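PDB 6E1R: tailspike protein from Acinetobacter phage vB_ApiP_P1, which probably recognises and hydrolyses surface polysaccharide of its Acinetobacter host, as phage tailspikes with depolymerase activity do. Local coordinates for residues 372-375 with 376-380; 288-291 with 292-296; 17-20 with 21-25; 28-31 with 32-35. All coordinates share one frame; numbering follows the deposited sequence.

Interaction 1 (372-375 with 376-380)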
loop_
_atom_site.group_PDB
_atom_site.type_symbol
_atom_site.label_atom_id
_atom_site.label_comp_id
_atom_site.label_asym_id
_atom_site.label_seq_id
_atom_site.Cartn_x
_atom_site.Cartn_y
_atom_site.Cartn_z
ATOM N N VAL A 372 -9.541 2.354 20.289
ATOM C CA VAL A 372 -9.282 3.786 20.211
ATOM C C VAL A 372 -9.770 4.445 21.494
ATOM O O VAL A 372 -10.545 3.871 22.262
ATOM C CB VAL A 372 -9.956 4.449 18.987
ATOM C CG1 VAL A 372 -9.342 3.941 17.690
ATOM C CG2 VAL A 372 -11.455 4.201 19.007
ATOM N N GLU A 373 -9.302 5.672 21.716
ATOM C CA GLU A 373 -9.751 6.497 22.829
ATOM C C GLU A 373 -9.874 7.934 22.352
ATOM O O GLU A 373 -8.914 8.495 21.817
ATOM C CB GLU A 373 -8.791 6.419 24.021
ATOM C CG GLU A 373 -9.223 7.281 25.199
ATOM C CD GLU A 373 -8.268 7.200 26.374
ATOM O OE1 GLU A 373 -7.667 6.126 26.584
ATOM O OE2 GLU A 373 -8.120 8.214 27.089
ATOM N N SER A 374 -11.050 8.524 22.547
ATOM C CA SER A 374 -11.287 9.878 22.078
ATOM C C SER A 374 -10.570 10.886 22.973
ATOM O O SER A 374 -9.979 10.543 24.002
ATOM C CB SER A 374 -12.784 10.177 22.041
ATOM O OG SER A 374 -13.323 10.232 23.351
ATOM N N SER A 375 -10.631 12.156 22.565
ATOM C CA SER A 375 -10.033 13.222 23.358
ATOM C C SER A 375 -10.720 13.392 24.704
ATOM O O SER A 375 -10.105 13.913 25.641
ATOM C CB SER A 375 -10.069 14.537 22.581
ATOM O OG SER A 375 -11.384 14.842 22.152
ATOM N N THR A 376 -11.975 12.965 24.821
ATOM C CA THR A 376 -12.723 13.041 26.066
ATOM C C THR A 376 -12.668 11.741 26.859
ATOM O O THR A 376 -13.385 11.604 27.856
ATOM C CB THR A 376 -14.173 13.425 25.784
ATOM O OG1 THR A 376 -14.728 12.520 24.822
ATOM C CG2 THR A 376 -14.242 14.847 25.241
ATOM N N GLY A 377 -11.844 10.787 26.437
ATOM C CA GLY A 377 -11.664 9.549 27.163
ATOM C C GLY A 377 -12.603 8.426 26.794
ATOM O O GLY A 377 -12.561 7.372 27.441
ATOM N N VAL A 378 -13.442 8.604 25.776
ATOM C CA VAL A 378 -14.396 7.566 25.405
ATOM C C VAL A 378 -13.653 6.443 24.692
ATOM O O VAL A 378 -13.078 6.643 23.617
ATOM C CB VAL A 378 -15.517 8.137 24.525
ATOM C CG1 VAL A 378 -16.477 7.034 24.106
ATOM C CG2 VAL A 378 -16.253 9.251 25.259
ATOM N N LEU A 379 -13.674 5.252 25.286
ATOM C CA LEU A 379 -13.028 4.095 24.687
ATOM C C LEU A 379 -13.886 3.529 23.566
ATOM O O LEU A 379 -15.110 3.427 23.692
ATOM C CB LEU A 379 -12.770 3.015 25.738
ATOM C CG LEU A 379 -11.831 3.357 26.895
ATOM C CD1 LEU A 379 -11.773 2.206 27.885
ATOM C CD2 LEU A 379 -10.439 3.688 26.370
ATOM N N ASN A 380 -13.230 3.167 22.462
ATOM C CA ASN A 380 -13.889 2.525 21.325
ATOM C C ASN A 380 -15.011 3.398 20.771
ATOM O O ASN A 380 -16.087 2.912 20.419
ATOM C CB ASN A 380 -14.409 1.137 21.705
ATOM C CG ASN A 380 -13.315 0.232 22.236
ATOM O OD1 ASN A 380 -12.199 0.217 21.716
ATOM N ND2 ASN A 380 -13.627 -0.523 23.283
#
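Glu373 and Leu379 bridge their backbones across a hairpin-like reversal, and the Glu373 side chain runs along one side of it. CB of Glu373 lies 4.0 Å from CD2 of Leu379, a contact between hydrocarbon groups. CG of Glu373 rests over the glycine of the turn, 3.9 Å from CA of Gly377. The two carboxylate oxygens meet different partners. OE1 of Glu373 is in van der Waals contact with the methyl CD2 of Leu379 at 3.7 Å. OE2 passes near Gly377 but has its main partner in Lys349, which forms a salt bridge with it. Extended torsions (chi1 179°, chi2 -180°) carry the acid out over Gly377.

Ser374 works in the turn itself, a type I turn from Ser374 to Gly377. Its OG accepts from N of Val378 at 2.9 Å. The same OG is hydrogen-bonded to OG1 of Thr376 at 3.1 Å, and either hydroxyl could donate. With chi1 at 68°, OG sits between the backbone N and carbonyl carbon of its own residue. Backbone bonds close the reversal: Gly377 N to Ser374 O, Ser374 N to Val378 O at 3.0 Å, and Asn380 N to Val372 O at 2.8 Å.

The reversal follows strand 372-373, the last in a row of parallel strands consistent with a tailspike beta-helix. The chemistry implies a turn closed by local bonds, while Lys349 ties Ser374 O and the Glu373 carboxylate to strand 346-350.

Interaction 2 (288-291 with 292-296)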
loop_
_atom_site.group_PDB
_atom_site.type_symbol
_atom_site.label_atom_id
_atom_site.label_comp_id
_atom_site.label_asym_id
_atom_site.label_seq_id
_atom_site.Cartn_x
_atom_site.Cartn_y
_atom_site.Cartn_z
ATOM N N CYS A 288 7.992 1.829 25.998
ATOM C CA CYS A 288 7.726 3.261 26.028
ATOM C C CYS A 288 6.702 3.593 27.106
ATOM O O CYS A 288 5.781 2.815 27.372
ATOM C CB CYS A 288 7.229 3.736 24.666
ATOM S SG CYS A 288 8.388 3.449 23.315
ATOM N N THR A 289 6.865 4.760 27.730
ATOM C CA THR A 289 6.027 5.103 28.873
ATOM C C THR A 289 4.692 5.712 28.462
ATOM O O THR A 289 3.719 5.611 29.216
ATOM C CB THR A 289 6.766 6.050 29.821
ATOM O OG1 THR A 289 7.237 7.196 29.102
ATOM C CG2 THR A 289 7.946 5.335 30.470
ATOM N N GLU A 290 4.619 6.366 27.303
ATOM C CA GLU A 290 3.386 7.026 26.890
ATOM C C GLU A 290 2.815 6.410 25.621
ATOM O O GLU A 290 1.678 5.927 25.634
ATOM C CB GLU A 290 3.618 8.529 26.701
ATOM C CG GLU A 290 4.066 9.253 27.970
ATOM C CD GLU A 290 4.177 10.744 27.759
ATOM O OE1 GLU A 290 3.498 11.252 26.847
ATOM O OE2 GLU A 290 4.953 11.405 28.482
ATOM N N ALA A 291 3.574 6.400 24.530
ATOM C CA ALA A 291 3.106 5.840 23.273
ATOM C C ALA A 291 4.304 5.386 22.453
ATOM O O ALA A 291 5.454 5.685 22.775
ATOM C CB ALA A 291 2.267 6.852 22.490
ATOM N N LEU A 292 4.022 4.633 21.388
ATOM C CA LEU A 292 5.078 4.283 20.445
ATOM C C LEU A 292 5.359 5.435 19.490
ATOM O O LEU A 292 6.516 5.677 19.127
ATOM C CB LEU A 292 4.705 3.022 19.666
ATOM C CG LEU A 292 4.477 1.745 20.475
ATOM C CD1 LEU A 292 4.199 0.581 19.544
ATOM C CD2 LEU A 292 5.669 1.449 21.371
ATOM N N ILE A 293 4.316 6.151 19.074
ATOM C CA ILE A 293 4.436 7.287 18.168
ATOM C C ILE A 293 3.652 8.441 18.778
ATOM O O ILE A 293 2.417 8.401 18.827
ATOM C CB ILE A 293 3.919 6.964 16.759
ATOM C CG1 ILE A 293 4.672 5.771 16.170
ATOM C CG2 ILE A 293 4.048 8.178 15.853
ATOM C CD1 ILE A 293 4.141 5.321 14.830
ATOM N N LYS A 294 4.362 9.465 19.246
ATOM C CA LYS A 294 3.761 10.694 19.752
ATOM C C LYS A 294 4.129 11.812 18.787
ATOM O O LYS A 294 5.307 12.164 18.663
ATOM C CB LYS A 294 4.243 11.023 21.161
ATOM C CG LYS A 294 3.695 12.349 21.669
ATOM C CD LYS A 294 4.457 12.863 22.873
ATOM C CE LYS A 294 4.229 11.989 24.077
ATOM N NZ LYS A 294 4.859 12.568 25.301
ATOM N N CYS A 295 3.134 12.371 18.106
ATOM C CA CYS A 295 3.409 13.328 17.047
ATOM C C CYS A 295 2.375 14.442 17.036
ATOM O O CYS A 295 1.180 14.200 17.227
ATOM C CB CYS A 295 3.435 12.639 15.677
ATOM S SG CYS A 295 1.866 11.880 15.197
ATOM N N THR A 296 2.855 15.665 16.821
ATOM C CA THR A 296 2.015 16.805 16.459
ATOM C C THR A 296 2.093 16.891 14.939
ATOM O O THR A 296 2.997 17.513 14.380
ATOM C CB THR A 296 2.494 18.087 17.130
ATOM O OG1 THR A 296 2.470 17.924 18.554
ATOM C CG2 THR A 296 1.610 19.264 16.739
#
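A corner of the parallel beta-helix brings Glu290 and Lys294 together, where the chain turns at Leu292 from a loop into strand 293-297. Glu290 lies before the corner and Lys294 after it. Their side chains point to the same side and form a salt bridge. NZ of Lys294 donates to OE1 of Glu290. The modelled separation between NZ of Lys294 and OE1 of Glu290, 2.4 Å, is too short to be taken literally at this resolution. The other oxygen of the acid, OE2 of Glu290, is 3.4 Å from NZ of Lys294, so OE1 is the nearer oxygen in the model.

Lys294 leaves its strand with CG opposite the backbone N (chi1 176°). A bend at chi3 (-68°) then turns the amine toward the acid. The same NZ also makes a salt bridge with Asp264, so two acids share this lysine and probably keep it charged.

Before and at the corner, SG of Cys288 packs against CD2 of Leu292 at 3.9 Å. This is a plain apolar contact between two buried residues.

The strand that follows the corner, 293-297, lies between strands 267-270 and 316-320. Ile293 and Cys295 both pack on Trp269 of strand 267-270, while Ile293 also meets Ile318 of strand 316-320. Phe303 and Ile301 of strand 301-304 touch Ile293 and Cys295 respectively, and Tyr316 and Lys319 of strand 316-320 touch Ala291.

Interaction 3 (17-20 with 21-25)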
loop_
_atom_site.group_PDB
_atom_site.type_symbol
_atom_site.label_atom_id
_atom_site.label_comp_id
_atom_site.label_asym_id
_atom_site.label_seq_id
_atom_site.Cartn_x
_atom_site.Cartn_y
_atom_site.Cartn_z
ATOM N N VAL A 17 59.011 1.549 -1.992
ATOM C CA VAL A 17 57.826 1.317 -1.178
ATOM C C VAL A 17 57.999 2.028 0.159
ATOM O O VAL A 17 59.079 1.992 0.760
ATOM C CB VAL A 17 57.557 -0.189 -0.971
ATOM C CG1 VAL A 17 57.201 -0.851 -2.292
ATOM C CG2 VAL A 17 58.761 -0.868 -0.355
ATOM N N VAL A 18 56.938 2.695 0.608
ATOM C CA VAL A 18 56.906 3.350 1.908
ATOM C C VAL A 18 55.743 2.763 2.700
ATOM O O VAL A 18 54.789 2.221 2.139
ATOM C CB VAL A 18 56.788 4.885 1.798
ATOM C CG1 VAL A 18 57.912 5.440 0.941
ATOM C CG2 VAL A 18 55.443 5.275 1.218
ATOM N N ASN A 19 55.835 2.868 4.025
ATOM C CA ASN A 19 54.881 2.212 4.908
ATOM C C ASN A 19 53.974 3.178 5.661
ATOM O O ASN A 19 53.102 2.724 6.409
ATOM C CB ASN A 19 55.616 1.307 5.906
ATOM C CG ASN A 19 56.523 2.080 6.841
ATOM O OD1 ASN A 19 56.782 3.264 6.637
ATOM N ND2 ASN A 19 57.012 1.408 7.878
ATOM N N SER A 20 54.146 4.488 5.492
ATOM C CA SER A 20 53.336 5.447 6.232
ATOM C C SER A 20 53.326 6.773 5.485
ATOM O O SER A 20 54.121 7.006 4.571
ATOM C CB SER A 20 53.854 5.639 7.661
ATOM O OG SER A 20 55.157 6.196 7.661
ATOM N N LYS A 21 52.408 7.648 5.903
ATOM C CA LYS A 21 52.307 8.973 5.299
ATOM C C LYS A 21 53.469 9.864 5.713
ATOM O O LYS A 21 53.925 10.695 4.919
ATOM C CB LYS A 21 50.970 9.615 5.676
ATOM C CG LYS A 21 50.752 11.015 5.127
ATOM C CD LYS A 21 50.823 12.061 6.230
ATOM C CE LYS A 21 50.496 13.448 5.700
ATOM N NZ LYS A 21 50.431 14.460 6.791
ATOM N N VAL A 22 53.960 9.709 6.945
ATOM C CA VAL A 22 55.085 10.518 7.403
ATOM C C VAL A 22 56.334 10.211 6.590
ATOM O O VAL A 22 57.157 11.102 6.342
ATOM C CB VAL A 22 55.323 10.296 8.910
ATOM C CG1 VAL A 22 56.340 11.293 9.445
ATOM C CG2 VAL A 22 54.012 10.400 9.675
ATOM N N GLU A 23 56.499 8.959 6.156
ATOM C CA GLU A 23 57.631 8.611 5.308
ATOM C C GLU A 23 57.454 9.091 3.874
ATOM O O GLU A 23 58.446 9.218 3.148
ATOM C CB GLU A 23 57.870 7.097 5.328
ATOM C CG GLU A 23 59.241 6.687 4.803
ATOM C CD GLU A 23 59.506 5.201 4.933
ATOM O OE1 GLU A 23 59.011 4.591 5.902
ATOM O OE2 GLU A 23 60.208 4.641 4.065
ATOM N N LEU A 24 56.221 9.377 3.453
ATOM C CA LEU A 24 55.998 9.857 2.095
ATOM C C LEU A 24 56.293 11.345 1.973
ATOM O O LEU A 24 56.899 11.781 0.988
ATOM C CB LEU A 24 54.560 9.569 1.661
ATOM C CG LEU A 24 54.225 9.962 0.221
ATOM C CD1 LEU A 24 54.924 9.033 -0.756
ATOM C CD2 LEU A 24 52.721 9.963 -0.010
ATOM N N GLU A 25 55.872 12.138 2.960
ATOM C CA GLU A 25 56.058 13.583 2.879
ATOM C C GLU A 25 57.533 13.961 2.963
ATOM O O GLU A 25 57.982 14.889 2.279
ATOM C CB GLU A 25 55.245 14.268 3.979
ATOM C CG GLU A 25 55.431 13.685 5.372
ATOM C CD GLU A 25 54.466 14.276 6.385
ATOM O OE1 GLU A 25 53.662 15.154 6.007
ATOM O OE2 GLU A 25 54.516 13.863 7.563
#
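Ser20 turns its hydroxyl toward the first turn of helix 21-25 because chi1 is 64°, which puts OG between its own backbone N and carbonyl carbon. Glu23 takes the other course. Its CG lies opposite the backbone N (chi1 -164°), and the extended chain runs back toward strand 16-18.

Ser20 holds the N-cap position. Its OG accepts from N of Glu23 at 3.4 Å, a weak capping bond. Its carbonyl O also receives a weak bond from N of Leu24, likewise 3.4 Å long. CB of Glu23 lies 3.7 Å from OG of Ser20, so the hydroxyl packs against the base of the acid as well as accepting from its backbone.

Further out, the carboxylate of Glu23 reaches Val18. Its OE2 is 4.0 Å from CG1 of Val18. The side chain of Asn19 crosses that of Glu23 at about a right angle. CG2 of Val18 also comes within 4.3 Å of CD1 of Leu24, an apolar contact between strand and helix.

The contact joins the first strand and the helix of a beta-alpha-beta unit in the N-terminal part of this chain. Nearby, Asn19 packs on Lys52 of the second subunit. The chemistry is that of a weak N-cap: long bonds from Ser20 meet the helix start at Glu23 N and Leu24 N, and apolar packing fastens the helix to the sheet.

Interaction 4 (28-31 with 32-35)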
loop_
_atom_site.group_PDB
_atom_site.type_symbol
_atom_site.label_atom_id
_atom_site.label_comp_id
_atom_site.label_asym_id
_atom_site.label_seq_id
_atom_site.Cartn_x
_atom_site.Cartn_y
_atom_site.Cartn_z
ATOM N N SER A 28 61.757 12.528 -1.054
ATOM C CA SER A 28 61.906 13.394 -2.215
ATOM C C SER A 28 61.895 12.578 -3.503
ATOM O O SER A 28 62.277 11.406 -3.521
ATOM C CB SER A 28 63.205 14.198 -2.123
ATOM O OG SER A 28 63.292 15.152 -3.167
ATOM N N GLY A 29 61.455 13.215 -4.587
ATOM C CA GLY A 29 61.355 12.529 -5.861
ATOM C C GLY A 29 61.386 13.489 -7.030
ATOM O O GLY A 29 61.523 14.704 -6.869
ATOM N N SER A 30 61.260 12.916 -8.225
ATOM C CA SER A 30 61.241 13.654 -9.479
ATOM C C SER A 30 59.941 13.368 -10.223
ATOM O O SER A 30 59.159 12.495 -9.841
ATOM C CB SER A 30 62.447 13.287 -10.354
ATOM O OG SER A 30 63.664 13.476 -9.653
ATOM N N ASP A 31 59.726 14.107 -11.313
ATOM C CA ASP A 31 58.478 13.998 -12.059
ATOM C C ASP A 31 58.294 12.596 -12.623
ATOM O O ASP A 31 59.242 11.967 -13.099
ATOM C CB ASP A 31 58.442 15.021 -13.197
ATOM C CG ASP A 31 58.094 16.415 -12.719
ATOM O OD1 ASP A 31 57.314 16.531 -11.751
ATOM O OD2 ASP A 31 58.594 17.391 -13.315
ATOM N N GLY A 32 57.055 12.106 -12.561
ATOM C CA GLY A 32 56.710 10.815 -13.108
ATOM C C GLY A 32 57.020 9.630 -12.222
ATOM O O GLY A 32 56.525 8.529 -12.496
ATOM N N GLN A 33 57.816 9.810 -11.171
ATOM C CA GLN A 33 58.180 8.689 -10.317
ATOM C C GLN A 33 56.969 8.212 -9.527
ATOM O O GLN A 33 56.181 9.012 -9.018
ATOM C CB GLN A 33 59.309 9.085 -9.366
ATOM C CG GLN A 33 60.625 9.386 -10.059
ATOM C CD GLN A 33 61.763 9.597 -9.080
ATOM O OE1 GLN A 33 61.567 10.125 -7.987
ATOM N NE2 GLN A 33 62.963 9.183 -9.469
ATOM N N VAL A 34 56.829 6.894 -9.423
ATOM C CA VAL A 34 55.700 6.272 -8.748
ATOM C C VAL A 34 56.227 5.482 -7.559
ATOM O O VAL A 34 57.262 4.813 -7.654
ATOM C CB VAL A 34 54.892 5.378 -9.715
ATOM C CG1 VAL A 34 54.472 4.074 -9.056
ATOM C CG2 VAL A 34 53.682 6.135 -10.236
ATOM N N VAL A 35 55.517 5.573 -6.435
ATOM C CA VAL A 35 55.884 4.884 -5.207
ATOM C C VAL A 35 54.664 4.126 -4.696
ATOM O O VAL A 35 53.520 4.451 -5.018
ATOM C CB VAL A 35 56.411 5.872 -4.138
ATOM C CG1 VAL A 35 55.275 6.726 -3.591
ATOM C CG2 VAL A 35 57.145 5.148 -3.018
#
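OE1 of Gln33 accepts from the backbone N of Ser30 at 2.8 Å, with an N-H...O angle of 160°. The donor does not lie in the plane of the side-chain amide but stands above it, 65° out. The amide oxygen lies beside the backbone of Gly29 and Ser30, at the start of the turn.

Gln33 reaches there along an almost straight chain. Its CG sits beside the backbone N (chi1 -66°), and the chain is extended beyond it. On the way, CG of Gln33 passes 3.4 Å from the carbonyl O of Ser30. Near the end, CD of Gln33 lies 4.0 Å from CB of Ser30.

The backbone of the same two residues closes a type II turn from Ser30 to Gln33. N of Gln33 donates to O of Ser30 at 3.3 Å. Gly32 takes the third place in this turn with positive phi, a backbone setting that glycine adopts easily. Asp31, at the second place, turns its side chain outward, and OD1 of Asp31 accepts from N of Ser55.

The turn leads into strand 34-37. Gln33 also bonds through its backbone to Tyr53, and Val34 packs on Thr38 of the third subunit. The chemistry implies a turn closed twice by one residue: N of Gln33 donates to O of Ser30, and OE1 of Gln33 accepts from the backbone N of Ser30. The backbone N-H and C=O of Ser30 are thus both bonded to Gln33.

The four contacts form two groups. Interactions 3 and 4 belong to the N-terminal part, with centres 13 Å apart, and they touch. CD1 of Leu24 meets CG1 of Val35 at 3.7 Å, and CG1 of Val18 meets CG2 of Val35 at 4.0 Å. Strands 16-18 and 34-37 are neighbours in one sheet, and helix 21-25 and the turn after it connect these two strands. Interactions 1 and 2 lie in the parallel beta-strand region, with centres 16 Å apart and no touch. Both reach one row of parallel strands, 293-297 and 372-373. Interactions 2 and 3 have centres 54 Å apart and nearest atoms about 46 Å apart, so the groups do not meet.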